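Local coordinates for dipeptidase AC. Metallo peptidase. MEROPS family M19 (Rhodobacter sphaeroides, PDB 3LY0), which probably hydrolyses dipeptides as a zinc-dependent metallodipeptidase, and binds a phosphinate mimic of L-Ala-D-Ala at a pair of zinc ions, at residues H237-S242 with L286-H291; L296-V301 with E336-K341; S183-E188 with L213-F218. One frame throughout, in Å; residues are numbered along the deposited sequence.

In the fold
Following the chain from its N terminus, contact 3 comes first: the loop after strand 179-180 closes onto the start of helix 215-224, with helix 192-204 and strand 207-208 in between. Contact 1 then joins the loop after strand 230-231 to helix 283-296, and contact 2 joins the loop that follows this same helix to the start of helix 336-354. The three are in series, none nested in or crossing another. Contact 1 touches both others: H237 packs on S183 and P184 of contact 3, and L289 meets V301 of contact 2. Together they tie loops and helices of a TIM-barrel-type fold, contacts 2 and 3 staying apart.

Contact 1 (H237-S242 with L286-H291); sequences HAVTPS and LRHLDH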
ATOM      1  N   HIS A 237      12.835  -6.720   6.604  1.00  9.53           N
ATOM      2  CA  HIS A 237      14.216  -6.426   6.231  1.00 10.38           C
ATOM      3  C   HIS A 237      15.160  -7.574   6.581  1.00 12.26           C
ATOM      4  O   HIS A 237      16.139  -7.814   5.876  1.00 12.99           O
ATOM      5  CB  HIS A 237      14.673  -5.145   6.920  1.00 11.18           C
ATOM      6  CG  HIS A 237      15.912  -4.560   6.331  1.00 11.96           C
ATOM      7  ND1 HIS A 237      17.175  -4.909   6.758  1.00 13.82           N
ATOM      8  CD2 HIS A 237      16.085  -3.667   5.328  1.00 12.40           C
ATOM      9  CE1 HIS A 237      18.072  -4.244   6.052  1.00 15.40           C
ATOM     10  NE2 HIS A 237      17.437  -3.484   5.179  1.00 14.22           N
ATOM     11  N   ALA A 238      14.852  -8.273   7.670  1.00  9.94           N
ATOM     12  CA  ALA A 238      15.693  -9.378   8.134  1.00 12.16           C
ATOM     13  C   ALA A 238      15.709 -10.519   7.127  1.00 14.50           C
ATOM     14  O   ALA A 238      16.662 -11.304   7.098  1.00 17.10           O
ATOM     15  CB  ALA A 238      15.224  -9.863   9.501  1.00 15.31           C
ATOM     16  N   VAL A 239      14.673 -10.615   6.301  1.00 13.24           N
ATOM     17  CA  VAL A 239      14.596 -11.630   5.257  1.00 13.06           C
ATOM     18  C   VAL A 239      15.127 -11.103   3.924  1.00 13.61           C
ATOM     19  O   VAL A 239      15.921 -11.773   3.256  1.00 16.56           O
ATOM     20  CB  VAL A 239      13.143 -12.128   5.092  1.00 12.94           C
ATOM     21  CG1 VAL A 239      13.023 -13.116   3.957  1.00 13.37           C
ATOM     22  CG2 VAL A 239      12.636 -12.726   6.402  1.00 14.05           C
ATOM     23  N   THR A 240      14.676  -9.910   3.540  1.00 11.02           N
ATOM     24  CA  THR A 240      15.109  -9.268   2.302  1.00 12.77           C
ATOM     25  C   THR A 240      15.537  -7.841   2.626  1.00 10.47           C
ATOM     26  O   THR A 240      14.690  -6.993   2.900  1.00 10.10           O
ATOM     27  CB  THR A 240      13.941  -9.189   1.294  1.00 12.52           C
ATOM     28  OG1 THR A 240      13.536 -10.509   0.925  1.00 12.28           O
ATOM     29  CG2 THR A 240      14.336  -8.403   0.040  1.00 12.12           C
ATOM     30  N   PRO A 241      16.853  -7.571   2.620  1.00 11.16           N
ATOM     31  CA  PRO A 241      17.375  -6.261   3.039  1.00 10.09           C
ATOM     32  C   PRO A 241      17.246  -5.175   1.971  1.00 10.61           C
ATOM     33  O   PRO A 241      18.229  -4.528   1.597  1.00 12.01           O
ATOM     34  CB  PRO A 241      18.846  -6.560   3.337  1.00 12.41           C
ATOM     35  CG  PRO A 241      19.164  -7.674   2.389  1.00 14.49           C
ATOM     36  CD  PRO A 241      17.938  -8.548   2.417  1.00 11.39           C
ATOM     37  N   SER A 242      16.017  -4.971   1.506  1.00 10.21           N
ATOM     38  CA  SER A 242      15.669  -3.836   0.654  1.00 11.98           C
ATOM     39  C   SER A 242      15.445  -2.598   1.516  1.00  9.54           C
ATOM     40  O   SER A 242      14.913  -2.698   2.616  1.00 10.33           O
ATOM     41  CB  SER A 242      14.378  -4.140  -0.108  1.00 10.16           C
ATOM     42  OG  SER A 242      13.805  -2.948  -0.639  1.00 11.38           O
ATOM     43  N   LEU A 286       6.052 -17.124   2.245  1.00 14.04           N
ATOM     44  CA  LEU A 286       5.803 -17.672   3.573  1.00 14.55           C
ATOM     45  C   LEU A 286       6.910 -17.334   4.556  1.00 12.03           C
ATOM     46  O   LEU A 286       6.686 -17.250   5.759  1.00 13.56           O
ATOM     47  CB  LEU A 286       5.611 -19.185   3.491  1.00 14.22           C
ATOM     48  CG  LEU A 286       4.308 -19.581   2.803  1.00 20.56           C
ATOM     49  CD1 LEU A 286       4.299 -21.076   2.513  1.00 25.10           C
ATOM     50  CD2 LEU A 286       3.106 -19.161   3.652  1.00 22.83           C
ATOM     51  N   ARG A 287       8.121 -17.150   4.047  1.00 12.34           N
ATOM     52  CA  ARG A 287       9.235 -16.751   4.880  1.00 13.37           C
ATOM     53  C   ARG A 287       8.940 -15.376   5.479  1.00 12.19           C
ATOM     54  O   ARG A 287       9.078 -15.163   6.679  1.00 13.17           O
ATOM     55  CB  ARG A 287      10.501 -16.697   4.024  1.00 15.08           C
ATOM     56  CG  ARG A 287      11.796 -16.711   4.795  1.00 23.44           C
ATOM     57  CD  ARG A 287      12.962 -17.015   3.849  1.00 28.73           C
ATOM     58  NE  ARG A 287      12.668 -18.147   2.963  1.00 31.90           N
ATOM     59  CZ  ARG A 287      12.778 -18.125   1.633  1.00 28.26           C
ATOM     60  NH1 ARG A 287      13.193 -17.028   1.005  1.00 27.37           N
ATOM     61  NH2 ARG A 287      12.482 -19.211   0.923  1.00 31.77           N
ATOM     62  N   HIS A 288       8.523 -14.437   4.635  1.00 11.14           N
ATOM     63  CA  HIS A 288       8.182 -13.106   5.133  1.00 11.49           C
ATOM     64  C   HIS A 288       6.976 -13.138   6.058  1.00 11.48           C
ATOM     65  O   HIS A 288       6.988 -12.502   7.107  1.00 11.87           O
ATOM     66  CB  HIS A 288       7.941 -12.144   3.977  1.00 11.69           C
ATOM     67  CG  HIS A 288       9.199 -11.587   3.395  1.00 12.06           C
ATOM     68  ND1 HIS A 288       9.812 -10.452   3.886  1.00 11.12           N
ATOM     69  CD2 HIS A 288       9.981 -12.035   2.384  1.00 11.06           C
ATOM     70  CE1 HIS A 288      10.910 -10.216   3.187  1.00  9.88           C
ATOM     71  NE2 HIS A 288      11.029 -11.156   2.264  1.00 11.33           N
ATOM     72  N   LEU A 289       5.940 -13.875   5.675  1.00 12.12           N
ATOM     73  CA  LEU A 289       4.747 -13.939   6.524  1.00 11.39           C
ATOM     74  C   LEU A 289       5.075 -14.522   7.886  1.00 10.75           C
ATOM     75  O   LEU A 289       4.660 -13.984   8.906  1.00 13.47           O
ATOM     76  CB  LEU A 289       3.615 -14.720   5.863  1.00 11.84           C
ATOM     77  CG  LEU A 289       2.845 -13.982   4.774  1.00 13.67           C
ATOM     78  CD1 LEU A 289       1.895 -14.942   4.080  1.00 15.79           C
ATOM     79  CD2 LEU A 289       2.077 -12.793   5.356  1.00 13.87           C
ATOM     80  N   ASP A 290       5.841 -15.606   7.914  1.00 12.31           N
ATOM     81  CA  ASP A 290       6.227 -16.192   9.191  1.00 11.92           C
ATOM     82  C   ASP A 290       6.982 -15.193  10.040  1.00 14.08           C
ATOM     83  O   ASP A 290       6.749 -15.083  11.242  1.00 16.10           O
ATOM     84  CB  ASP A 290       7.132 -17.406   8.995  1.00 13.78           C
ATOM     85  CG  ASP A 290       6.371 -18.677   8.638  1.00 15.49           C
ATOM     86  OD1 ASP A 290       5.122 -18.713   8.726  1.00 17.36           O
ATOM     87  OD2 ASP A 290       7.051 -19.660   8.268  1.00 16.58           O
ATOM     88  N   HIS A 291       7.922 -14.481   9.428  1.00 12.62           N
ATOM     89  CA  HIS A 291       8.737 -13.541  10.185  1.00 13.26           C
ATOM     90  C   HIS A 291       7.887 -12.403  10.737  1.00 13.54           C
ATOM     91  O   HIS A 291       8.025 -12.016  11.899  1.00 14.37           O
ATOM     92  CB  HIS A 291       9.892 -12.987   9.343  1.00 13.42           C
ATOM     93  CG  HIS A 291      10.911 -12.247  10.147  1.00 13.70           C
ATOM     94  ND1 HIS A 291      12.020 -12.866  10.682  1.00 19.39           N
ATOM     95  CD2 HIS A 291      10.982 -10.951  10.527  1.00 14.12           C
ATOM     96  CE1 HIS A 291      12.734 -11.979  11.352  1.00 20.34           C
ATOM     97  NE2 HIS A 291      12.126 -10.810  11.273  1.00 14.98           N
TER
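The imidazole of H288 is used twice by neighbouring residues of the 237-242 loop: V239 lies over one face while T240 takes the N-H at the edge. CG1 of V239 sits 3.6 Å from the centroid of the H288 ring, 27° off its normal, a CH-pi contact displaced toward the rim, where CG1 comes within 3.3 Å of NE2. With CG1 anti to the backbone N (chi1 176°), that methyl is turned to the imidazole, and CG2 is left to pass alongside H291, 4.0 Å from its CB. The hydrogen bond from H288 NE2 to T240 OG1, 2.9 Å long, lies almost exactly in the ring plane, only 2° out of it. T240 OG1 is also hydrogen-bonded to the carbonyl O of R271, while H288 ND1 accepts from the backbone N of A236. Bonds at both ring nitrogens should hold the imidazole against rotation and present a fixed face to V239.

V239 touches both R287 and H291, one helical turn apart. R287 meets V239 CG1 with its aliphatic stem, CG at 3.9 Å, while its guanidinium pairs with E272. At the other end, A238 CB lies 3.7 Å from H291 NE2, a nitrogen whose hydrogen bond goes to D248 OD1.

The contact thus fastens the loop between strand 230-231 and helix 248-256 to the middle of helix 283-296. Strand 260-263 backs the helix, its L263 touching both H288 and L289; helix 322-332 packs against L286 and L289, and F180 of strand 179-180 lies against T240 and P241.

Contact 2 (L296-V301 with E336-K341); sequences LGEDHV and EPLMRK
The carboxylate of D299 receives the ammonium of K341 from above its plane: NZ stands 3.1 Å from OD1 and 40° out of the plane, in a hydrogen bond that is also a salt bridge. Beside it, the carboxylate of E298 has L338 CD2 near OE2 and the lysine near OE1, the latter a long salt bridge of 3.8 Å between OE1 and NZ. A water bridges the two, donating to E298 OE1 at 2.8 Å and accepting only weakly from K341 NZ. Away from the lysine, the imidazole of H300 carries D299 CB over one face, toward the rim.

K341 reaches this pair of acids fully extended beyond CG, its methylenes running past the loop so that CD lies 3.8 Å from the carbonyl O of E298. That same carbonyl accepts a hydrogen bond from N346 farther along helix 336-354, as does the carbonyl of V301. Nonpolar contact comes from L338, whose CD1 meets E298 CG at 3.7 Å, the two side chains crossing at about a right angle. L338 CG stands anti to the backbone N (chi1 176°), which swings the isobutyl group toward the glutamate stem.

The acids belong to a type I turn, G297 to H300, that leads from helix 283-296 into strand 301-303. Replacing K341 by an alanine would probably leave the carboxylates of D299 and E298 without their shared cation and open a gap beside the E298 carbonyl, where the lysine methylenes now lie. One ammonium shared by two carboxylates is likely to offset their like charge, mostly through the shorter D299 bond, and ties the turn to the first turns of helix 336-354.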
ATOM      1  N   LEU A 296       5.324  -9.456  14.947  1.00 15.22           N
ATOM      2  CA  LEU A 296       4.210  -8.526  15.133  1.00 15.53           C
ATOM      3  C   LEU A 296       3.036  -9.115  15.903  1.00 18.05           C
ATOM      4  O   LEU A 296       2.281  -8.387  16.551  1.00 17.75           O
ATOM      5  CB  LEU A 296       3.710  -8.031  13.780  1.00 15.77           C
ATOM      6  CG  LEU A 296       4.703  -7.187  12.997  1.00 13.99           C
ATOM      7  CD1 LEU A 296       4.218  -7.055  11.556  1.00 14.73           C
ATOM      8  CD2 LEU A 296       4.873  -5.819  13.670  1.00 13.47           C
ATOM      9  N   GLY A 297       2.875 -10.430  15.810  1.00 16.77           N
ATOM     10  CA  GLY A 297       1.711 -11.095  16.363  1.00 16.50           C
ATOM     11  C   GLY A 297       0.685 -11.362  15.282  1.00 16.38           C
ATOM     12  O   GLY A 297       0.641 -10.655  14.266  1.00 14.71           O
ATOM     13  N   GLU A 298      -0.155 -12.365  15.512  1.00 14.70           N
ATOM     14  CA  GLU A 298      -1.129 -12.809  14.529  1.00 13.75           C
ATOM     15  C   GLU A 298      -2.171 -11.763  14.171  1.00 13.34           C
ATOM     16  O   GLU A 298      -2.813 -11.876  13.137  1.00 14.94           O
ATOM     17  CB  GLU A 298      -1.869 -14.057  15.026  1.00 17.72           C
ATOM     18  CG  GLU A 298      -1.034 -15.325  15.077  1.00 20.04           C
ATOM     19  CD  GLU A 298      -1.851 -16.530  15.508  1.00 21.52           C
ATOM     20  OE1 GLU A 298      -2.999 -16.341  15.963  1.00 27.23           O
ATOM     21  OE2 GLU A 298      -1.345 -17.664  15.379  1.00 27.74           O
ATOM     22  N   ASP A 299      -2.351 -10.761  15.027  1.00 13.50           N
ATOM     23  CA  ASP A 299      -3.391  -9.760  14.800  1.00 13.15           C
ATOM     24  C   ASP A 299      -2.894  -8.541  14.026  1.00 13.01           C
ATOM     25  O   ASP A 299      -3.664  -7.623  13.756  1.00 14.28           O
ATOM     26  CB  ASP A 299      -3.974  -9.286  16.136  1.00 16.88           C
ATOM     27  CG  ASP A 299      -4.713 -10.384  16.868  1.00 21.63           C
ATOM     28  OD1 ASP A 299      -5.723 -10.887  16.328  1.00 24.75           O
ATOM     29  OD2 ASP A 299      -4.284 -10.740  17.983  1.00 30.76           O
ATOM     30  N   HIS A 300      -1.619  -8.528  13.654  1.00 12.77           N
ATOM     31  CA  HIS A 300      -1.020  -7.291  13.154  1.00 11.66           C
ATOM     32  C   HIS A 300      -0.358  -7.418  11.791  1.00 11.04           C
ATOM     33  O   HIS A 300       0.507  -6.615  11.438  1.00 10.04           O
ATOM     34  CB  HIS A 300      -0.040  -6.732  14.189  1.00 14.52           C
ATOM     35  CG  HIS A 300      -0.661  -6.524  15.534  1.00 14.21           C
ATOM     36  ND1 HIS A 300      -1.525  -5.484  15.799  1.00 16.84           N
ATOM     37  CD2 HIS A 300      -0.571  -7.241  16.681  1.00 21.14           C
ATOM     38  CE1 HIS A 300      -1.933  -5.562  17.053  1.00 18.78           C
ATOM     39  NE2 HIS A 300      -1.365  -6.615  17.612  1.00 22.09           N
ATOM     40  N   VAL A 301      -0.774  -8.434  11.042  1.00 11.16           N
ATOM     41  CA  VAL A 301      -0.263  -8.696   9.701  1.00  9.15           C
ATOM     42  C   VAL A 301      -1.424  -8.923   8.737  1.00  9.47           C
ATOM     43  O   VAL A 301      -2.418  -9.562   9.081  1.00 11.52           O
ATOM     44  CB  VAL A 301       0.635  -9.942   9.677  1.00 10.31           C
ATOM     45  CG1 VAL A 301       1.217 -10.124   8.278  1.00 12.88           C
ATOM     46  CG2 VAL A 301       1.733  -9.830  10.718  1.00 12.47           C
ATOM     47  N   GLU A 336      -7.506 -21.888  10.107  1.00 16.70           N
ATOM     48  CA  GLU A 336      -8.560 -21.043   9.563  1.00 16.23           C
ATOM     49  C   GLU A 336      -8.735 -19.704  10.276  1.00 16.73           C
ATOM     50  O   GLU A 336      -8.932 -18.684   9.619  1.00 15.01           O
ATOM     51  CB  GLU A 336      -9.892 -21.803   9.481  1.00 22.39           C
ATOM     52  CG  GLU A 336      -9.880 -22.927   8.457  1.00 26.54           C
ATOM     53  CD  GLU A 336      -9.439 -22.465   7.078  1.00 31.91           C
ATOM     54  OE1 GLU A 336      -9.961 -21.441   6.591  1.00 33.48           O
ATOM     55  OE2 GLU A 336      -8.573 -23.132   6.472  1.00 37.20           O
ATOM     56  N   PRO A 337      -8.698 -19.698  11.618  1.00 16.44           N
ATOM     57  CA  PRO A 337      -8.832 -18.396  12.278  1.00 18.49           C
ATOM     58  C   PRO A 337      -7.688 -17.460  11.888  1.00 16.90           C
ATOM     59  O   PRO A 337      -7.927 -16.268  11.684  1.00 15.21           O
ATOM     60  CB  PRO A 337      -8.759 -18.748  13.765  1.00 19.43           C
ATOM     61  CG  PRO A 337      -9.255 -20.160  13.831  1.00 19.47           C
ATOM     62  CD  PRO A 337      -8.752 -20.817  12.579  1.00 18.63           C
ATOM     63  N   LEU A 338      -6.474 -17.989  11.788  1.00 15.98           N
ATOM     64  CA  LEU A 338      -5.339 -17.172  11.378  1.00 13.70           C
ATOM     65  C   LEU A 338      -5.526 -16.704   9.937  1.00 14.81           C
ATOM     66  O   LEU A 338      -5.293 -15.537   9.630  1.00 12.72           O
ATOM     67  CB  LEU A 338      -4.020 -17.928  11.543  1.00 14.54           C
ATOM     68  CG  LEU A 338      -2.782 -17.171  11.045  1.00 14.20           C
ATOM     69  CD1 LEU A 338      -2.633 -15.827  11.738  1.00 14.32           C
ATOM     70  CD2 LEU A 338      -1.528 -18.013  11.248  1.00 14.44           C
ATOM     71  N   MET A 339      -5.971 -17.600   9.058  1.00 14.16           N
ATOM     72  CA  MET A 339      -6.238 -17.213   7.674  1.00 13.63           C
ATOM     73  C   MET A 339      -7.228 -16.039   7.589  1.00 11.76           C
ATOM     74  O   MET A 339      -7.041 -15.112   6.803  1.00 14.71           O
ATOM     75  CB  MET A 339      -6.765 -18.393   6.857  1.00 14.13           C
ATOM     76  CG  MET A 339      -5.753 -19.497   6.621  1.00 17.12           C
ATOM     77  SD  MET A 339      -4.373 -19.035   5.538  1.00 12.15           S
ATOM     78  CE  MET A 339      -5.240 -18.507   4.056  1.00 20.82           C
ATOM     79  N   ARG A 340      -8.295 -16.067   8.383  1.00 12.58           N
ATOM     80  CA  ARG A 340      -9.266 -14.980   8.346  1.00 13.18           C
ATOM     81  C   ARG A 340      -8.652 -13.657   8.813  1.00 12.58           C
ATOM     82  O   ARG A 340      -8.926 -12.590   8.243  1.00 13.19           O
ATOM     83  CB  ARG A 340     -10.510 -15.329   9.167  1.00 14.44           C
ATOM     84  CG  ARG A 340     -11.325 -16.439   8.521  1.00 16.66           C
ATOM     85  CD  ARG A 340     -12.684 -16.594   9.189  1.00 20.97           C
ATOM     86  NE  ARG A 340     -12.574 -17.110  10.550  1.00 24.69           N
ATOM     87  CZ  ARG A 340     -12.529 -18.404  10.854  1.00 27.40           C
ATOM     88  NH1 ARG A 340     -12.571 -19.319   9.895  1.00 31.96           N
ATOM     89  NH2 ARG A 340     -12.435 -18.785  12.119  1.00 28.34           N
ATOM     90  N   LYS A 341      -7.817 -13.736   9.843  1.00 13.18           N
ATOM     91  CA  LYS A 341      -7.093 -12.555  10.320  1.00 10.45           C
ATOM     92  C   LYS A 341      -6.210 -11.959   9.220  1.00 11.35           C
ATOM     93  O   LYS A 341      -6.257 -10.749   8.963  1.00 11.69           O
ATOM     94  CB  LYS A 341      -6.243 -12.894  11.544  1.00 14.89           C
ATOM     95  CG  LYS A 341      -7.048 -13.152  12.811  1.00 14.44           C
ATOM     96  CD  LYS A 341      -6.112 -13.532  13.935  1.00 17.13           C
ATOM     97  CE  LYS A 341      -6.861 -13.791  15.231  1.00 22.67           C
ATOM     98  NZ  LYS A 341      -5.908 -13.967  16.361  1.00 28.00           N
TER
HETATM   99  O   HOH W   1      -5.449 -16.786  14.761  1.00 29.60           O

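Contact 3 (S183-E188 with L213-F218); sequences SPDTGE and LNEKGF
An N-capped helix start is held here by a loop: N214 is the N-cap of helix 215-224, and the 183-188 segment wraps around that end. The cap and the loop share one amide. N214 OD1 accepts from G217 N at 2.8 Å, nearly in line with its C=O bond, while ND2 donates to the carbonyl O of E188 at 2.9 Å with an N-H...O angle of 161°. E188 O lies in the amide plane of N214, although ND2 itself stands above the plane of the E188 carbonyl. Chi1 of 69° places the N214 amide between its own backbone N and carbonyl carbon, back over the helix end. Bonds at both ends of the amide fix its flip.

The helix also offers a backbone N-H to the loop: E215 N donates to P184 O at 3.0 Å. K216 bends at its last torsion to bring NZ to D185 OD1, a salt bridge of 2.8 Å on the syn side of the carboxylate, with a weak second bond to G187 O. S183 OG accepts from D185 N in an ST turn that shapes the loop just before this acid.

E215 extends along the loop, its OE1 linked to S183 OG through a water and its OE2 paired with R249 of helix 248-256. N214 is two residues past the zinc ligand H212, their side chains about 8 Å apart, so the contact lies next to the metal site in the connection from strand 207-208 to helix 215-224. A second water donates to D185 OD1 and G187 O and accepts from K216 N at 3.0 Å.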
ATOM      1  N   SER A 183      20.147  -0.338   4.268  1.00 13.97           N
ATOM      2  CA  SER A 183      19.368   0.028   5.436  1.00 13.20           C
ATOM      3  C   SER A 183      18.286   1.030   5.042  1.00 13.61           C
ATOM      4  O   SER A 183      18.477   1.810   4.117  1.00 13.53           O
ATOM      5  CB  SER A 183      20.299   0.671   6.465  1.00 16.39           C
ATOM      6  OG  SER A 183      19.602   1.432   7.433  1.00 20.39           O
ATOM      7  N   PRO A 184      17.146   1.019   5.749  1.00 13.07           N
ATOM      8  CA  PRO A 184      16.125   2.050   5.516  1.00 11.47           C
ATOM      9  C   PRO A 184      16.551   3.426   6.036  1.00 12.52           C
ATOM     10  O   PRO A 184      15.837   4.401   5.829  1.00 11.75           O
ATOM     11  CB  PRO A 184      14.919   1.556   6.323  1.00 12.22           C
ATOM     12  CG  PRO A 184      15.244   0.207   6.798  1.00 18.02           C
ATOM     13  CD  PRO A 184      16.734   0.037   6.762  1.00 13.06           C
ATOM     14  N   ASP A 185      17.696   3.516   6.706  1.00 13.03           N
ATOM     15  CA  ASP A 185      18.161   4.802   7.232  1.00 14.36           C
ATOM     16  C   ASP A 185      18.921   5.556   6.152  1.00 15.83           C
ATOM     17  O   ASP A 185      20.151   5.621   6.158  1.00 16.91           O
ATOM     18  CB  ASP A 185      19.033   4.578   8.472  1.00 15.48           C
ATOM     19  CG  ASP A 185      19.366   5.864   9.198  1.00 18.70           C
ATOM     20  OD1 ASP A 185      18.825   6.928   8.834  1.00 19.51           O
ATOM     21  OD2 ASP A 185      20.180   5.808  10.147  1.00 21.59           O
ATOM     22  N   THR A 186      18.167   6.143   5.228  1.00 13.84           N
ATOM     23  CA  THR A 186      18.730   6.698   4.005  1.00 13.60           C
ATOM     24  C   THR A 186      18.790   8.221   3.961  1.00 13.33           C
ATOM     25  O   THR A 186      19.351   8.796   3.023  1.00 15.90           O
ATOM     26  CB  THR A 186      17.944   6.208   2.786  1.00 12.89           C
ATOM     27  OG1 THR A 186      16.561   6.568   2.945  1.00 13.26           O
ATOM     28  CG2 THR A 186      18.046   4.705   2.659  1.00 14.34           C
ATOM     29  N   GLY A 187      18.208   8.873   4.963  1.00 13.14           N
ATOM     30  CA  GLY A 187      18.193  10.329   4.981  1.00 14.47           C
ATOM     31  C   GLY A 187      17.558  10.983   6.193  1.00 13.73           C
ATOM     32  O   GLY A 187      17.392  10.366   7.250  1.00 15.21           O
ATOM     33  N   GLU A 188      17.189  12.252   6.029  1.00 15.10           N
ATOM     34  CA  GLU A 188      16.682  13.053   7.132  1.00 16.02           C
ATOM     35  C   GLU A 188      15.255  12.695   7.522  1.00 14.12           C
ATOM     36  O   GLU A 188      14.508  12.109   6.734  1.00 14.17           O
ATOM     37  CB  GLU A 188      16.743  14.540   6.778  1.00 16.43           C
ATOM     38  CG  GLU A 188      18.143  15.060   6.506  1.00 21.53           C
ATOM     39  CD  GLU A 188      18.153  16.520   6.086  1.00 30.40           C
ATOM     40  OE1 GLU A 188      19.255  17.063   5.861  1.00 39.31           O
ATOM     41  OE2 GLU A 188      17.061  17.129   5.981  1.00 34.19           O
ATOM     42  N   LEU A 213       8.560   5.715   3.841  1.00  9.98           N
ATOM     43  CA  LEU A 213       9.212   6.659   4.742  1.00  9.31           C
ATOM     44  C   LEU A 213      10.540   6.062   5.193  1.00 10.85           C
ATOM     45  O   LEU A 213      10.624   4.871   5.461  1.00 11.10           O
ATOM     46  CB  LEU A 213       8.307   6.945   5.936  1.00 12.11           C
ATOM     47  CG  LEU A 213       8.694   8.118   6.842  1.00 10.87           C
ATOM     48  CD1 LEU A 213       8.836   9.435   6.075  1.00 12.13           C
ATOM     49  CD2 LEU A 213       7.670   8.251   7.945  1.00 13.49           C
ATOM     50  N   ASN A 214      11.581   6.887   5.244  1.00 11.03           N
ATOM     51  CA  ASN A 214      12.871   6.402   5.712  1.00 10.83           C
ATOM     52  C   ASN A 214      12.871   6.194   7.229  1.00 10.83           C
ATOM     53  O   ASN A 214      11.884   6.469   7.916  1.00 11.63           O
ATOM     54  CB  ASN A 214      14.018   7.296   5.222  1.00 11.14           C
ATOM     55  CG  ASN A 214      14.032   8.681   5.869  1.00 10.24           C
ATOM     56  OD1 ASN A 214      13.421   8.919   6.919  1.00 11.95           O
ATOM     57  ND2 ASN A 214      14.766   9.604   5.233  1.00 11.68           N
ATOM     58  N   GLU A 215      13.973   5.672   7.749  1.00 10.69           N
ATOM     59  CA  GLU A 215      13.982   5.234   9.138  1.00 11.97           C
ATOM     60  C   GLU A 215      13.872   6.403  10.122  1.00 11.22           C
ATOM     61  O   GLU A 215      13.194   6.310  11.153  1.00 11.62           O
ATOM     62  CB  GLU A 215      15.229   4.395   9.431  1.00 11.88           C
ATOM     63  CG  GLU A 215      15.161   3.687  10.779  1.00 13.93           C
ATOM     64  CD  GLU A 215      16.211   2.608  10.959  1.00 17.07           C
ATOM     65  OE1 GLU A 215      16.906   2.270   9.989  1.00 18.51           O
ATOM     66  OE2 GLU A 215      16.316   2.089  12.086  1.00 21.00           O
ATOM     67  N   LYS A 216      14.526   7.513   9.805  1.00 12.14           N
ATOM     68  CA  LYS A 216      14.436   8.670  10.690  1.00 12.64           C
ATOM     69  C   LYS A 216      13.017   9.224  10.703  1.00 13.07           C
ATOM     70  O   LYS A 216      12.505   9.590  11.758  1.00 13.33           O
ATOM     71  CB  LYS A 216      15.447   9.756  10.320  1.00 14.63           C
ATOM     72  CG  LYS A 216      16.887   9.360  10.630  1.00 14.29           C
ATOM     73  CD  LYS A 216      17.849  10.525  10.411  1.00 21.72           C
ATOM     74  CE  LYS A 216      19.309  10.092  10.563  1.00 25.28           C
ATOM     75  NZ  LYS A 216      19.857   9.464   9.323  1.00 25.15           N
ATOM     76  N   GLY A 217      12.376   9.258   9.538  1.00 11.80           N
ATOM     77  CA  GLY A 217      10.999   9.727   9.470  1.00 10.90           C
ATOM     78  C   GLY A 217      10.086   8.778  10.230  1.00 10.44           C
ATOM     79  O   GLY A 217       9.169   9.204  10.942  1.00 11.73           O
ATOM     80  N   PHE A 218      10.350   7.478  10.080  1.00 10.88           N
ATOM     81  CA  PHE A 218       9.613   6.453  10.803  1.00 11.58           C
ATOM     82  C   PHE A 218       9.725   6.687  12.313  1.00 11.35           C
ATOM     83  O   PHE A 218       8.733   6.648  13.036  1.00 11.85           O
ATOM     84  CB  PHE A 218      10.170   5.076  10.415  1.00 11.77           C
ATOM     85  CG  PHE A 218       9.577   3.924  11.184  1.00 11.36           C
ATOM     86  CD1 PHE A 218       8.614   3.110  10.608  1.00 13.05           C
ATOM     87  CD2 PHE A 218      10.001   3.646  12.480  1.00 16.01           C
ATOM     88  CE1 PHE A 218       8.077   2.031  11.317  1.00 14.94           C
ATOM     89  CE2 PHE A 218       9.467   2.575  13.194  1.00 17.33           C
ATOM     90  CZ  PHE A 218       8.505   1.775  12.618  1.00 15.88           C
TER
HETATM   91  O   HOH W   2      18.958   0.424   9.937  1.00 23.73           O
HETATM   92  O   HOH W   3      16.532   7.780   7.620  1.00 13.09           O
HETATM   93  O   HOH W   4      15.740   9.154   2.398  1.00 13.64           O